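Local coordinates for hypothetical protein SA2161 (Staphylococcus aureus, PDB 1Y7R) that is of unknown function but is probably an acetyltransferase of the GNAT family, at residues F64-I69 / E86-Y91; R49-G54 / A70-Y75. The protein carries 4 engineered substitutions. All blocks are in the same frame, centred on the assembly; numbering follows the deposited sequence.

Contact 1 (F64-I69 / E86-Y91)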
# COMPACT_ATOMS: atom_id res chain seq x y z
N PHE A 64 -5.59 0.54 -3.14
CA PHE A 64 -5.58 0.20 -1.70
C PHE A 64 -4.52 -0.88 -1.43
O PHE A 64 -4.18 -1.67 -2.31
CB PHE A 64 -6.95 -0.34 -1.27
CG PHE A 64 -8.09 0.62 -1.49
CD1 PHE A 64 -8.53 1.43 -0.45
CD2 PHE A 64 -8.72 0.70 -2.75
CE1 PHE A 64 -9.60 2.34 -0.64
CE2 PHE A 64 -9.79 1.58 -2.95
CZ PHE A 64 -10.21 2.43 -1.90
N GLN A 65 -4.03 -0.91 -0.19
CA GLN A 65 -3.19 -2.01 0.27
C GLN A 65 -3.78 -2.52 1.57
O GLN A 65 -4.07 -1.73 2.48
CB GLN A 65 -1.75 -1.56 0.52
CG GLN A 65 -0.78 -2.76 0.54
CD GLN A 65 0.62 -2.41 0.98
OE1 GLN A 65 0.86 -1.39 1.63
NE2 GLN A 65 1.54 -3.29 0.69
N ILE A 66 -3.94 -3.83 1.65
CA ILE A 66 -4.36 -4.51 2.86
C ILE A 66 -3.09 -4.85 3.63
O ILE A 66 -2.13 -5.41 3.05
CB ILE A 66 -5.15 -5.79 2.53
CG1 ILE A 66 -6.40 -5.40 1.74
CG2 ILE A 66 -5.49 -6.58 3.79
CD1 ILE A 66 -7.12 -6.57 1.14
N VAL A 67 -3.08 -4.48 4.92
CA VAL A 67 -1.88 -4.59 5.75
C VAL A 67 -2.27 -5.10 7.14
O VAL A 67 -3.43 -5.04 7.50
CB VAL A 67 -1.12 -3.23 5.88
CG1 VAL A 67 -0.61 -2.73 4.51
CG2 VAL A 67 -1.97 -2.12 6.62
N ASP A 68 -1.29 -5.60 7.90
CA ASP A 68 -1.51 -5.95 9.32
C ASP A 68 -2.60 -6.99 9.52
O ASP A 68 -3.40 -6.89 10.46
CB ASP A 68 -1.84 -4.69 10.13
CG ASP A 68 -0.60 -3.88 10.44
OD1 ASP A 68 0.47 -4.49 10.59
OD2 ASP A 68 -0.67 -2.65 10.51
N ILE A 69 -2.65 -8.01 8.65
CA ILE A 69 -3.58 -9.13 8.89
C ILE A 69 -2.93 -10.01 9.95
O ILE A 69 -2.01 -10.79 9.65
CB ILE A 69 -3.87 -9.92 7.60
CG1 ILE A 69 -4.41 -8.96 6.53
CG2 ILE A 69 -4.88 -11.08 7.86
CD1 ILE A 69 -5.70 -8.34 6.86
N GLU A 86 -13.31 -10.99 5.21
CA GLU A 86 -14.68 -10.72 4.80
C GLU A 86 -15.06 -9.28 5.11
O GLU A 86 -15.67 -8.58 4.30
CB GLU A 86 -15.66 -11.70 5.48
CG GLU A 86 -15.59 -13.13 4.94
CD GLU A 86 -16.28 -13.28 3.56
OE1 GLU A 86 -16.51 -12.25 2.88
OE2 GLU A 86 -16.61 -14.42 3.16
N HIS A 87 -14.68 -8.80 6.29
CA HIS A 87 -15.00 -7.40 6.65
C HIS A 87 -14.19 -6.38 5.84
O HIS A 87 -14.74 -5.37 5.35
CB HIS A 87 -14.87 -7.22 8.16
CG HIS A 87 -16.00 -7.86 8.91
ND1 HIS A 87 -17.17 -7.19 9.20
CD2 HIS A 87 -16.17 -9.13 9.34
CE1 HIS A 87 -18.00 -8.01 9.83
NE2 HIS A 87 -17.42 -9.20 9.93
N ILE A 88 -12.92 -6.70 5.59
CA ILE A 88 -12.10 -5.86 4.71
C ILE A 88 -12.67 -5.80 3.29
O ILE A 88 -12.77 -4.72 2.69
CB ILE A 88 -10.63 -6.34 4.72
CG1 ILE A 88 -9.99 -5.99 6.05
CG2 ILE A 88 -9.83 -5.75 3.56
CD1 ILE A 88 -8.60 -6.53 6.17
N MSE A 89 -13.08 -6.95 2.77
CA MSE A 89 -13.60 -7.01 1.38
C MSE A 89 -14.93 -6.29 1.25
O MSE A 89 -15.23 -5.70 0.20
CB MSE A 89 -13.69 -8.45 0.87
CG MSE A 89 -12.34 -9.13 0.65
SE MSE A 89 -11.02 -8.04 -0.38
CE MSE A 89 -10.20 -7.14 0.99
N LYS A 90 -15.74 -6.34 2.31
CA LYS A 90 -16.93 -5.49 2.43
C LYS A 90 -16.66 -3.97 2.38
O LYS A 90 -17.35 -3.23 1.65
CB LYS A 90 -17.73 -5.89 3.67
CG LYS A 90 -19.00 -5.10 3.85
CD LYS A 90 -19.89 -5.74 4.91
CE LYS A 90 -21.05 -6.45 4.23
NZ LYS A 90 -20.65 -6.96 2.88
N TYR A 91 -15.66 -3.51 3.13
CA TYR A 91 -15.24 -2.10 3.09
C TYR A 91 -14.80 -1.72 1.67
O TYR A 91 -15.26 -0.73 1.10
CB TYR A 91 -14.11 -1.83 4.10
CG TYR A 91 -13.51 -0.49 3.81
CD1 TYR A 91 -12.34 -0.39 3.08
CD2 TYR A 91 -14.19 0.67 4.15
CE1 TYR A 91 -11.81 0.86 2.74
CE2 TYR A 91 -13.66 1.92 3.84
CZ TYR A 91 -12.48 2.00 3.13
OH TYR A 91 -11.95 3.23 2.80
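Ile88 meets two isoleucines of the strand with its two separate branches. Its CG2 lies against Ile66, 3.7 Å from CD1 and 3.9 Å from CG1, and the two side chains pass each other at a slant. The longer branch runs out extended and carries CD1 to Ile69, where the methyls reach tip to tip, CD1 to CD1, at a tight 3.5 Å; the same Ile88 CD1 also rests 3.9 Å from Ile66 CG2. Residues three apart would normally point to opposite faces of a strand; the left-handed backbone of Asp68 (phi 59°) probably explains why Ile66 and Ile69 both reach Ile88. The Asp68 carboxylate makes salt bridges to Arg18 and Arg55 and a hydrogen bond with Tyr14.

Strand 63-71 and helix 80-95 are the first two elements of a beta-alpha-beta unit completed by strand 101-107, as expected of the GNAT core. Here the helix segment runs nearly antiparallel to the strand, 156° between their directions, with the local axes 11.0 Å apart, and no hydrogen bond joins the two.

Met89, a selenomethionine, leaves the helix away from the strand, but bends at chi2 and chi3 bring its methyl back beside CD1 of Ile66. Their modelled separation is too short for two carbons, so the exact placement is doubtful.

Tyr91 sets its CG anti to the backbone N (chi1 168°), which sends the ring along toward Phe64. The approach is loose: Tyr91 CE1 stands 4.3 Å from Phe64 CE1. The Tyr91 ring stacks instead with Phe40, while Phe64 packs on Leu39 and Val95.

Contact 2 (R49-G54 / A70-Y75). Engineered in segment 70-75: Leu72 (natural residue Ser).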
# COMPACT_ATOMS: atom_id res chain seq x y z
N ARG A 49 -10.41 -10.07 25.12
CA ARG A 49 -9.08 -10.20 24.53
C ARG A 49 -9.11 -9.97 23.03
O ARG A 49 -9.94 -10.59 22.33
CB ARG A 49 -8.50 -11.59 24.77
CG ARG A 49 -7.07 -11.75 24.27
CD ARG A 49 -6.59 -13.17 24.46
NE ARG A 49 -5.15 -13.25 24.20
CZ ARG A 49 -4.48 -14.39 24.07
NH1 ARG A 49 -5.10 -15.56 24.14
NH2 ARG A 49 -3.18 -14.33 23.82
N LEU A 50 -8.19 -9.13 22.55
CA LEU A 50 -8.06 -8.93 21.10
C LEU A 50 -7.41 -10.19 20.52
O LEU A 50 -6.30 -10.53 20.94
CB LEU A 50 -7.18 -7.72 20.77
CG LEU A 50 -7.00 -7.39 19.29
CD1 LEU A 50 -8.28 -6.92 18.64
CD2 LEU A 50 -5.93 -6.32 19.07
N ILE A 51 -8.06 -10.82 19.53
CA ILE A 51 -7.47 -11.99 18.91
C ILE A 51 -7.08 -11.84 17.42
O ILE A 51 -6.37 -12.68 16.87
CB ILE A 51 -8.32 -13.24 19.19
CG1 ILE A 51 -9.64 -13.23 18.40
CG2 ILE A 51 -8.56 -13.37 20.71
CD1 ILE A 51 -9.49 -13.65 16.96
N GLY A 52 -7.56 -10.76 16.79
CA GLY A 52 -7.31 -10.58 15.36
C GLY A 52 -7.61 -9.19 14.88
O GLY A 52 -8.38 -8.45 15.50
N MSE A 53 -6.94 -8.81 13.79
CA MSE A 53 -7.14 -7.49 13.18
C MSE A 53 -6.75 -7.53 11.71
O MSE A 53 -6.04 -8.42 11.25
CB MSE A 53 -6.31 -6.42 13.89
CG MSE A 53 -4.88 -6.45 13.48
SE MSE A 53 -3.96 -5.06 14.47
CE MSE A 53 -5.16 -3.72 14.33
N GLY A 54 -7.22 -6.54 10.99
CA GLY A 54 -6.73 -6.24 9.64
C GLY A 54 -6.93 -4.76 9.37
O GLY A 54 -7.81 -4.11 9.96
N ALA A 70 -3.41 -9.88 11.18
CA ALA A 70 -2.73 -10.50 12.32
C ALA A 70 -3.77 -11.26 13.11
O ALA A 70 -4.73 -10.66 13.59
CB ALA A 70 -2.12 -9.43 13.20
N VAL A 71 -3.55 -12.56 13.29
CA VAL A 71 -4.43 -13.38 14.13
C VAL A 71 -3.50 -14.08 15.13
O VAL A 71 -2.48 -14.63 14.73
CB VAL A 71 -5.21 -14.43 13.26
CG1 VAL A 71 -5.91 -15.48 14.12
CG2 VAL A 71 -6.18 -13.71 12.24
N LEU A 72 -3.84 -14.07 16.42
CA LEU A 72 -3.04 -14.81 17.42
C LEU A 72 -2.69 -16.21 16.94
O LEU A 72 -3.55 -16.94 16.41
CB LEU A 72 -3.79 -14.93 18.74
CG LEU A 72 -4.02 -13.63 19.47
CD1 LEU A 72 -4.89 -13.93 20.69
CD2 LEU A 72 -2.66 -13.05 19.90
N LYS A 73 -1.43 -16.59 17.16
CA LYS A 73 -1.01 -17.94 16.79
C LYS A 73 -1.99 -18.99 17.37
O LYS A 73 -2.41 -19.90 16.65
CB LYS A 73 0.40 -18.18 17.29
CG LYS A 73 1.40 -18.64 16.23
CD LYS A 73 1.35 -17.88 14.91
CE LYS A 73 2.16 -18.64 13.82
NZ LYS A 73 1.85 -18.22 12.39
N SER A 74 -2.41 -18.80 18.61
CA SER A 74 -3.28 -19.77 19.28
C SER A 74 -4.70 -19.81 18.69
O SER A 74 -5.43 -20.78 18.92
CB SER A 74 -3.34 -19.52 20.80
OG SER A 74 -3.84 -18.22 21.06
N TYR A 75 -5.08 -18.77 17.93
CA TYR A 75 -6.38 -18.70 17.25
C TYR A 75 -6.31 -18.95 15.73
O TYR A 75 -7.35 -18.87 15.04
CB TYR A 75 -7.00 -17.33 17.49
CG TYR A 75 -7.62 -17.17 18.87
CD1 TYR A 75 -6.82 -16.97 19.99
CD2 TYR A 75 -9.00 -17.23 19.03
CE1 TYR A 75 -7.38 -16.83 21.25
CE2 TYR A 75 -9.58 -17.10 20.29
CZ TYR A 75 -8.76 -16.90 21.40
OH TYR A 75 -9.33 -16.75 22.66
O HOH W 1 -7.68 -16.49 24.89
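Ile51 presses its CG2 methyl over one face of the Tyr75 ring, a CH-pi contact 3.7 Å from CG2 to the ring centroid. The methyl is offset toward the rim, nearest Tyr75 CZ. With chi1 at 72°, CG1 takes the position between backbone N and carbonyl carbon, leaving CG2 to meet the ring. Leu72, an engineered residue in place of Ser, comes from the direction opposite to Arg49 and puts CD1 over the centre of the guanidinium, 3.4 Å from Arg49 CZ. The same methyl touches Ile51 CG2 at 3.7 Å, tying both pairs into one cluster.

Arg49 reaches there with a fully extended chain, its guanidinium almost perpendicular to the Tyr75 ring (81°). One water bridges them, lying in the plane of both groups: it accepts from Arg49 NH1 and donates to Tyr75 OH, each at 2.8 Å. The tyrosine hydroxyl is further bonded to Asp46 OD2, which holds the hydroxyl end of the ring in place.

Behind the side chains, the backbone sets the register. Leu72 N bonds to Ile51 O at 2.9 Å, nearly straight at 166°, and Val71 CA also approaches that oxygen at 3.4 Å. Further along, Met53 and Ala70 form an antiparallel hydrogen-bonded pair, bonded in both directions; on their face of the sheet Met53 CG lies 4.1 Å from Ala70 CB. After strand 63-71 ends, a bond from Tyr75 N to Leu72 O closes the turn that brings Tyr75 back over Ile51. On the far side of strand 49-58, Ile51 and Gly52 both face Leu44 in a classic beta bulge, and the whole is one end of the antiparallel hairpin 49-58/63-71 in the sheet of a GNAT domain.

In the fold
Contacts 1 and 2 share strand 63-71: contact 1 lays helix 80-95 against it, and contact 2 pairs its later end with strand 49-58. Their centres are about 15 Å apart, yet they meet at the seam, where Ile69 CD1 lies 3.6 Å and Ile88 CD1 3.9 Å from Gly54 CA, while Asp68 O lies 3.4 Å from Met53 CG. A bound phosphate sits about 3 Å from the side chain of Val71 and about 6 Å from that of Ile69. It probably comes from the crystallisation liquor, but its place beside the end of strand 63-71 is consistent with the region where GNAT enzymes bind the pyrophosphate of acetyl-CoA.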